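Periplasmic binding protein (Mycobacterium smegmatis, PDB 4MDY) probably captures an iron-carrying solute outside the cytoplasmic membrane and delivers it to an ABC transporter. Local coordinates at residues 40-45 with 66-71; 213-216 with 222-225. All blocks are in the same frame, centred on the assembly; numbering follows the deposited sequence.

Contact 1. Residues 40-45 with 66-71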
ATOM      1  N   GLU A  40      -2.115   6.012   5.293  1.00 17.20           N
ATOM      2  CA  GLU A  40      -3.457   6.253   5.836  1.00 18.29           C
ATOM      3  C   GLU A  40      -4.215   7.385   5.150  1.00 17.93           C
ATOM      4  O   GLU A  40      -5.454   7.426   5.205  1.00 16.01           O
ATOM      5  CB  GLU A  40      -3.396   6.526   7.345  1.00 17.95           C
ATOM      6  CG  GLU A  40      -2.939   5.338   8.175  1.00 19.29           C
ATOM      7  CD  GLU A  40      -1.466   5.380   8.513  1.00 20.09           C
ATOM      8  OE1 GLU A  40      -0.666   5.585   7.583  1.00 21.81           O
ATOM      9  OE2 GLU A  40      -1.111   5.202   9.702  1.00 18.76           O
ATOM     10  N   GLN A  41      -3.488   8.309   4.518  1.00 16.87           N
ATOM     11  CA  GLN A  41      -4.136   9.417   3.836  1.00 18.03           C
ATOM     12  C   GLN A  41      -5.108   8.932   2.768  1.00 16.27           C
ATOM     13  O   GLN A  41      -6.108   9.583   2.529  1.00 16.80           O
ATOM     14  CB  GLN A  41      -3.125  10.421   3.253  1.00 18.96           C
ATOM     15  CG  GLN A  41      -2.318   9.961   2.046  1.00 19.36           C
ATOM     16  CD  GLN A  41      -1.002   9.308   2.417  1.00 20.25           C
ATOM     17  OE1 GLN A  41      -0.872   8.683   3.477  1.00 24.00           O
ATOM     18  NE2 GLN A  41      -0.018   9.440   1.541  1.00 19.51           N
ATOM     19  N   ASP A  42      -4.820   7.795   2.137  1.00 15.50           N
ATOM     20  CA  ASP A  42      -5.712   7.263   1.105  1.00 18.29           C
ATOM     21  C   ASP A  42      -7.018   6.751   1.711  1.00 17.53           C
ATOM     22  O   ASP A  42      -8.074   6.889   1.108  1.00 18.67           O
ATOM     23  CB  ASP A  42      -5.037   6.149   0.308  1.00 18.51           C
ATOM     24  CG  ASP A  42      -4.032   6.669  -0.720  1.00 20.75           C
ATOM     25  OD1 ASP A  42      -3.663   7.869  -0.696  1.00 21.36           O
ATOM     26  OD2 ASP A  42      -3.604   5.849  -1.560  1.00 22.67           O
ATOM     27  N   ASP A  43      -6.956   6.168   2.901  1.00 16.74           N
ATOM     28  CA  ASP A  43      -8.189   5.721   3.569  1.00 16.73           C
ATOM     29  C   ASP A  43      -9.036   6.937   3.932  1.00 15.05           C
ATOM     30  O   ASP A  43     -10.233   6.972   3.662  1.00 15.88           O
ATOM     31  CB  ASP A  43      -7.878   4.910   4.831  1.00 18.78           C
ATOM     32  CG  ASP A  43      -7.043   3.673   4.542  1.00 20.47           C
ATOM     33  OD1 ASP A  43      -7.592   2.667   4.030  1.00 23.31           O
ATOM     34  OD2 ASP A  43      -5.831   3.711   4.843  1.00 24.74           O
ATOM     35  N   LEU A  44      -8.397   7.950   4.520  1.00 15.48           N
ATOM     36  CA  LEU A  44      -9.097   9.173   4.925  1.00 15.33           C
ATOM     37  C   LEU A  44      -9.732   9.887   3.725  1.00 15.14           C
ATOM     38  O   LEU A  44     -10.935  10.188   3.716  1.00 13.26           O
ATOM     39  CB  LEU A  44      -8.126  10.098   5.678  1.00 16.01           C
ATOM     40  CG  LEU A  44      -7.716   9.519   7.042  1.00 17.94           C
ATOM     41  CD1 LEU A  44      -6.467  10.175   7.608  1.00 18.93           C
ATOM     42  CD2 LEU A  44      -8.867   9.618   8.041  1.00 17.15           C
ATOM     43  N   LEU A  45      -8.928  10.116   2.696  1.00 17.24           N
ATOM     44  CA  LEU A  45      -9.389  10.822   1.503  1.00 15.83           C
ATOM     45  C   LEU A  45     -10.484  10.058   0.748  1.00 17.06           C
ATOM     46  O   LEU A  45     -11.379  10.676   0.182  1.00 18.48           O
ATOM     47  CB  LEU A  45      -8.215  11.133   0.577  1.00 16.01           C
ATOM     48  CG  LEU A  45      -7.258  12.213   1.107  1.00 16.04           C
ATOM     49  CD1 LEU A  45      -6.006  12.269   0.242  1.00 16.77           C
ATOM     50  CD2 LEU A  45      -7.940  13.569   1.169  1.00 16.94           C
ATOM     51  N   TRP A  66      -0.408  10.940  -3.710  1.00 20.95           N
ATOM     52  CA  TRP A  66      -0.190  10.456  -5.071  1.00 21.59           C
ATOM     53  C   TRP A  66      -1.377  10.808  -5.977  1.00 22.57           C
ATOM     54  O   TRP A  66      -2.454  11.171  -5.478  1.00 21.26           O
ATOM     55  CB  TRP A  66       0.079   8.940  -5.040  1.00 20.09           C
ATOM     56  CG  TRP A  66       1.471   8.601  -4.551  1.00 18.19           C
ATOM     57  CD1 TRP A  66       1.984   8.836  -3.307  1.00 17.65           C
ATOM     58  CD2 TRP A  66       2.518   7.976  -5.299  1.00 16.36           C
ATOM     59  NE1 TRP A  66       3.277   8.395  -3.234  1.00 16.77           N
ATOM     60  CE2 TRP A  66       3.630   7.860  -4.445  1.00 17.59           C
ATOM     61  CE3 TRP A  66       2.626   7.507  -6.611  1.00 18.18           C
ATOM     62  CZ2 TRP A  66       4.833   7.283  -4.860  1.00 18.64           C
ATOM     63  CZ3 TRP A  66       3.821   6.937  -7.018  1.00 16.77           C
ATOM     64  CH2 TRP A  66       4.900   6.824  -6.144  1.00 17.42           C
ATOM     65  N   PRO A  67      -1.186  10.714  -7.312  1.00 22.30           N
ATOM     66  CA  PRO A  67      -2.194  11.213  -8.252  1.00 22.67           C
ATOM     67  C   PRO A  67      -3.619  10.692  -8.043  1.00 20.59           C
ATOM     68  O   PRO A  67      -4.570  11.419  -8.272  1.00 22.18           O
ATOM     69  CB  PRO A  67      -1.643  10.767  -9.611  1.00 24.78           C
ATOM     70  CG  PRO A  67      -0.165  10.771  -9.416  1.00 24.56           C
ATOM     71  CD  PRO A  67       0.020  10.242  -8.020  1.00 23.87           C
ATOM     72  N   TRP A  68      -3.762   9.447  -7.606  1.00 20.54           N
ATOM     73  CA  TRP A  68      -5.092   8.857  -7.410  1.00 18.29           C
ATOM     74  C   TRP A  68      -5.865   9.428  -6.212  1.00 17.60           C
ATOM     75  O   TRP A  68      -7.039   9.124  -6.042  1.00 20.58           O
ATOM     76  CB  TRP A  68      -4.976   7.338  -7.274  1.00 17.96           C
ATOM     77  CG  TRP A  68      -4.067   6.932  -6.176  1.00 16.77           C
ATOM     78  CD1 TRP A  68      -4.348   6.929  -4.842  1.00 15.26           C
ATOM     79  CD2 TRP A  68      -2.707   6.504  -6.300  1.00 17.21           C
ATOM     80  NE1 TRP A  68      -3.256   6.512  -4.133  1.00 17.29           N
ATOM     81  CE2 TRP A  68      -2.233   6.246  -5.000  1.00 16.79           C
ATOM     82  CE3 TRP A  68      -1.841   6.311  -7.388  1.00 19.35           C
ATOM     83  CZ2 TRP A  68      -0.933   5.795  -4.750  1.00 16.25           C
ATOM     84  CZ3 TRP A  68      -0.549   5.853  -7.137  1.00 17.62           C
ATOM     85  CH2 TRP A  68      -0.112   5.603  -5.828  1.00 17.45           C
ATOM     86  N   ALA A  69      -5.210  10.228  -5.372  1.00 16.94           N
ATOM     87  CA  ALA A  69      -5.884  10.869  -4.247  1.00 17.99           C
ATOM     88  C   ALA A  69      -5.878  12.406  -4.312  1.00 21.00           C
ATOM     89  O   ALA A  69      -6.400  13.059  -3.408  1.00 19.60           O
ATOM     90  CB  ALA A  69      -5.279  10.395  -2.939  1.00 18.55           C
ATOM     91  N   GLN A  70      -5.329  12.972  -5.391  1.00 23.79           N
ATOM     92  CA  GLN A  70      -5.219  14.429  -5.538  1.00 23.67           C
ATOM     93  C   GLN A  70      -6.564  15.142  -5.713  1.00 21.48           C
ATOM     94  O   GLN A  70      -6.774  16.212  -5.141  1.00 21.82           O
ATOM     95  CB  GLN A  70      -4.269  14.780  -6.700  1.00 24.86           C
ATOM     96  CG  GLN A  70      -2.801  14.772  -6.299  1.00 25.56           C
ATOM     97  CD  GLN A  70      -2.467  15.908  -5.347  1.00 28.37           C
ATOM     98  OE1 GLN A  70      -3.140  16.941  -5.354  1.00 32.87           O
ATOM     99  NE2 GLN A  70      -1.436  15.721  -4.509  1.00 25.25           N
ATOM    100  N   ARG A  71      -7.466  14.552  -6.498  1.00 24.24           N
ATOM    101  CA  ARG A  71      -8.834  15.064  -6.661  1.00 29.25           C
ATOM    102  C   ARG A  71      -9.504  15.254  -5.300  1.00 26.51           C
ATOM    103  O   ARG A  71     -10.121  16.290  -5.032  1.00 26.48           O
ATOM    104  CB  ARG A  71      -9.676  14.088  -7.503  1.00 35.13           C
ATOM    105  CG  ARG A  71     -11.138  14.495  -7.687  1.00 45.32           C
ATOM    106  CD  ARG A  71     -11.983  13.395  -8.333  1.00 53.62           C
ATOM    107  NE  ARG A  71     -12.475  12.394  -7.376  1.00 59.42           N
ATOM    108  CZ  ARG A  71     -13.484  12.574  -6.518  1.00 62.18           C
ATOM    109  NH1 ARG A  71     -14.134  13.735  -6.459  1.00 66.74           N
ATOM    110  NH2 ARG A  71     -13.845  11.587  -5.700  1.00 58.76           N
TER
HETATM  111  O   HOH W   1      -1.315   9.074  -1.662  1.00 19.35           O

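Contact 2. Residues 213-216 with 222-225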
ATOM      1  N   ALA A 213      11.616 -13.310   0.709  1.00 22.32           N
ATOM      2  CA  ALA A 213      11.601 -11.856   0.568  1.00 21.60           C
ATOM      3  C   ALA A 213      12.816 -11.354  -0.212  1.00 21.99           C
ATOM      4  O   ALA A 213      12.769 -10.295  -0.847  1.00 20.71           O
ATOM      5  CB  ALA A 213      11.554 -11.199   1.938  1.00 22.63           C
ATOM      6  N   LEU A 214      13.897 -12.122  -0.141  1.00 19.51           N
ATOM      7  CA  LEU A 214      15.120 -11.831  -0.855  1.00 20.87           C
ATOM      8  C   LEU A 214      15.648 -13.122  -1.461  1.00 20.51           C
ATOM      9  O   LEU A 214      15.856 -14.118  -0.764  1.00 20.41           O
ATOM     10  CB  LEU A 214      16.152 -11.230   0.094  1.00 22.12           C
ATOM     11  CG  LEU A 214      17.480 -10.760  -0.508  1.00 23.83           C
ATOM     12  CD1 LEU A 214      17.277  -9.543  -1.395  1.00 25.24           C
ATOM     13  CD2 LEU A 214      18.464 -10.458   0.605  1.00 26.92           C
ATOM     14  N   ILE A 215      15.854 -13.087  -2.769  1.00 20.02           N
ATOM     15  CA  ILE A 215      16.400 -14.203  -3.512  1.00 19.71           C
ATOM     16  C   ILE A 215      17.885 -13.915  -3.748  1.00 19.78           C
ATOM     17  O   ILE A 215      18.228 -12.989  -4.485  1.00 19.69           O
ATOM     18  CB  ILE A 215      15.670 -14.362  -4.852  1.00 20.87           C
ATOM     19  CG1 ILE A 215      14.167 -14.549  -4.606  1.00 21.49           C
ATOM     20  CG2 ILE A 215      16.235 -15.527  -5.648  1.00 20.72           C
ATOM     21  CD1 ILE A 215      13.312 -14.207  -5.804  1.00 23.04           C
ATOM     22  N   PRO A 216      18.773 -14.700  -3.114  1.00 20.00           N
ATOM     23  CA  PRO A 216      20.196 -14.437  -3.303  1.00 21.45           C
ATOM     24  C   PRO A 216      20.622 -14.587  -4.764  1.00 20.24           C
ATOM     25  O   PRO A 216      19.984 -15.306  -5.526  1.00 17.84           O
ATOM     26  CB  PRO A 216      20.878 -15.474  -2.411  1.00 25.14           C
ATOM     27  CG  PRO A 216      19.855 -16.526  -2.160  1.00 25.10           C
ATOM     28  CD  PRO A 216      18.526 -15.852  -2.224  1.00 22.98           C
ATOM     29  N   SER A 222      17.086 -20.147 -10.663  1.00 18.76           N
ATOM     30  CA  SER A 222      16.376 -21.261 -10.042  1.00 19.19           C
ATOM     31  C   SER A 222      14.938 -20.880  -9.630  1.00 19.54           C
ATOM     32  O   SER A 222      14.007 -21.649  -9.832  1.00 25.98           O
ATOM     33  CB  SER A 222      17.187 -21.751  -8.830  1.00 21.50           C
ATOM     34  OG  SER A 222      16.444 -22.627  -8.014  1.00 25.60           O
ATOM     35  N   VAL A 223      14.763 -19.685  -9.073  1.00 19.27           N
ATOM     36  CA  VAL A 223      13.453 -19.255  -8.586  1.00 20.03           C
ATOM     37  C   VAL A 223      12.595 -18.572  -9.648  1.00 20.52           C
ATOM     38  O   VAL A 223      11.404 -18.901  -9.797  1.00 19.46           O
ATOM     39  CB  VAL A 223      13.597 -18.315  -7.380  1.00 20.24           C
ATOM     40  CG1 VAL A 223      12.224 -17.878  -6.877  1.00 18.34           C
ATOM     41  CG2 VAL A 223      14.376 -19.006  -6.274  1.00 23.45           C
ATOM     42  N   LEU A 224      13.191 -17.622 -10.367  1.00 19.60           N
ATOM     43  CA  LEU A 224      12.451 -16.779 -11.310  1.00 20.52           C
ATOM     44  C   LEU A 224      12.028 -17.516 -12.579  1.00 18.98           C
ATOM     45  O   LEU A 224      10.996 -17.191 -13.163  1.00 21.29           O
ATOM     46  CB  LEU A 224      13.231 -15.498 -11.667  1.00 20.69           C
ATOM     47  CG  LEU A 224      13.046 -14.312 -10.712  1.00 22.87           C
ATOM     48  CD1 LEU A 224      13.414 -14.673  -9.291  1.00 25.16           C
ATOM     49  CD2 LEU A 224      13.839 -13.093 -11.172  1.00 22.02           C
ATOM     50  N   ASP A 225      12.799 -18.515 -13.003  1.00 18.38           N
ATOM     51  CA  ASP A 225      12.414 -19.277 -14.194  1.00 21.60           C
ATOM     52  C   ASP A 225      11.222 -20.197 -13.916  1.00 22.49           C
ATOM     53  O   ASP A 225      10.702 -20.818 -14.834  1.00 22.61           O
ATOM     54  CB  ASP A 225      13.600 -20.054 -14.777  1.00 22.04           C
ATOM     55  CG  ASP A 225      14.614 -19.148 -15.482  1.00 22.64           C
ATOM     56  OD1 ASP A 225      14.238 -18.044 -15.938  1.00 24.07           O
ATOM     57  OD2 ASP A 225      15.791 -19.554 -15.591  1.00 24.70           O
TER

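Contact 1. Residues 40-45 with 66-71
Asp-42 and Trp-68 join helices 40-46 and 67-73 by a hydrogen bond; the axes of the short segments approach to 10.0 Å, at a shallow angle. The Asp-42 side chain can be followed outward. Its CB leaves the helix with CG set beside the backbone N, which carries the carboxylate across to the other helix. There CG faces the pyrrole edge of the Trp-68 indole, and the two flat groups stand almost perpendicular, 87° apart. OD2 takes the indole N-H: NE1 lies 2.7 Å from OD2 with an N-H...O angle of 159°, and the oxygen sits close to the ring plane. The donor approaches on the syn side of OD2, though 34° out of the carboxylate plane. OD1 rests near the methyl CB of Ala-69 (3.7 Å) and accepts a hydrogen bond from a water at 2.8 Å, which in turn accepts from the backbone N of Trp-66. One turn on, Leu-45 CD1 meets Ala-69 CB at 3.8 Å, adding an apolar patch, while within 66-71 Trp-66 CB sits above one face of the Trp-68 ring, offset toward its rim. The contact joins two helices of the N-terminal half, and Ser-275, just beyond helix 265-273, ties it to a later part of the chain through a hydrogen bond between its OG and OD2. Both oxygens of this buried carboxylate are therefore engaged, and donation from Trp-68 and the water would be expected to favour its ionised form.

Contact 2. Residues 213-216 with 222-225
Ile-215 and the pair Val-223 and Leu-224 close a compact strand-loop-helix unit, in which strand 214-215, one half of a two-stranded antiparallel sheet with strand 189-190, is followed after a short loop by helix 220-224. The tight part of the contact lies at the far end of Ile-215. With CG1 beside the backbone N (chi1 -57°) and the chain then extended, CD1 is delivered to the helix, where it comes within 3.5 Å of Leu-224 CD1, the two side chains meeting at a slant. Leu-224 also reaches Leu-230 and Trp-232 of strand 229-233, so this inner side runs on into the four-stranded parallel sheet. The approach to Val-223 is longer but broader, with both of its methyls in contact: the two side chains meet tip to tip, and Val-223 CG1 lies 4.0 Å from Ile-215 CD1. Val-223 is partly exposed, whereas Ile-215 and Leu-224 are buried, which makes its flank the one nearer solvent. No hydrogen bond crosses between the segments; the contact is made by apolar side chains. The two branches of Val-223 divide the work, CG1 facing Ile-215 CD1 and CG2 lying 4.0 Å from Ile-215 CG2.

Contact 1 and contact 2 lie on opposite sides of the chain's centre, their own centres about 33 Å apart, and share no helix or strand. The four residues that touch in 40-45 and 66-71 are all buried, the contact's centre about 12 Å from that of the chain, and a carboxylate, an indole N-H and a water do most of the joining, with a small apolar patch beside them. At about 23 Å from the chain's centre, 213-216 and 222-225 bring a short strand against a short helix through hydrocarbon alone; two of the three touching residues are buried, with a partly exposed valine at the margin. Polar groups are thus paired in the contact nearer the chain's centre, whereas the more peripheral one relies on methyl packing.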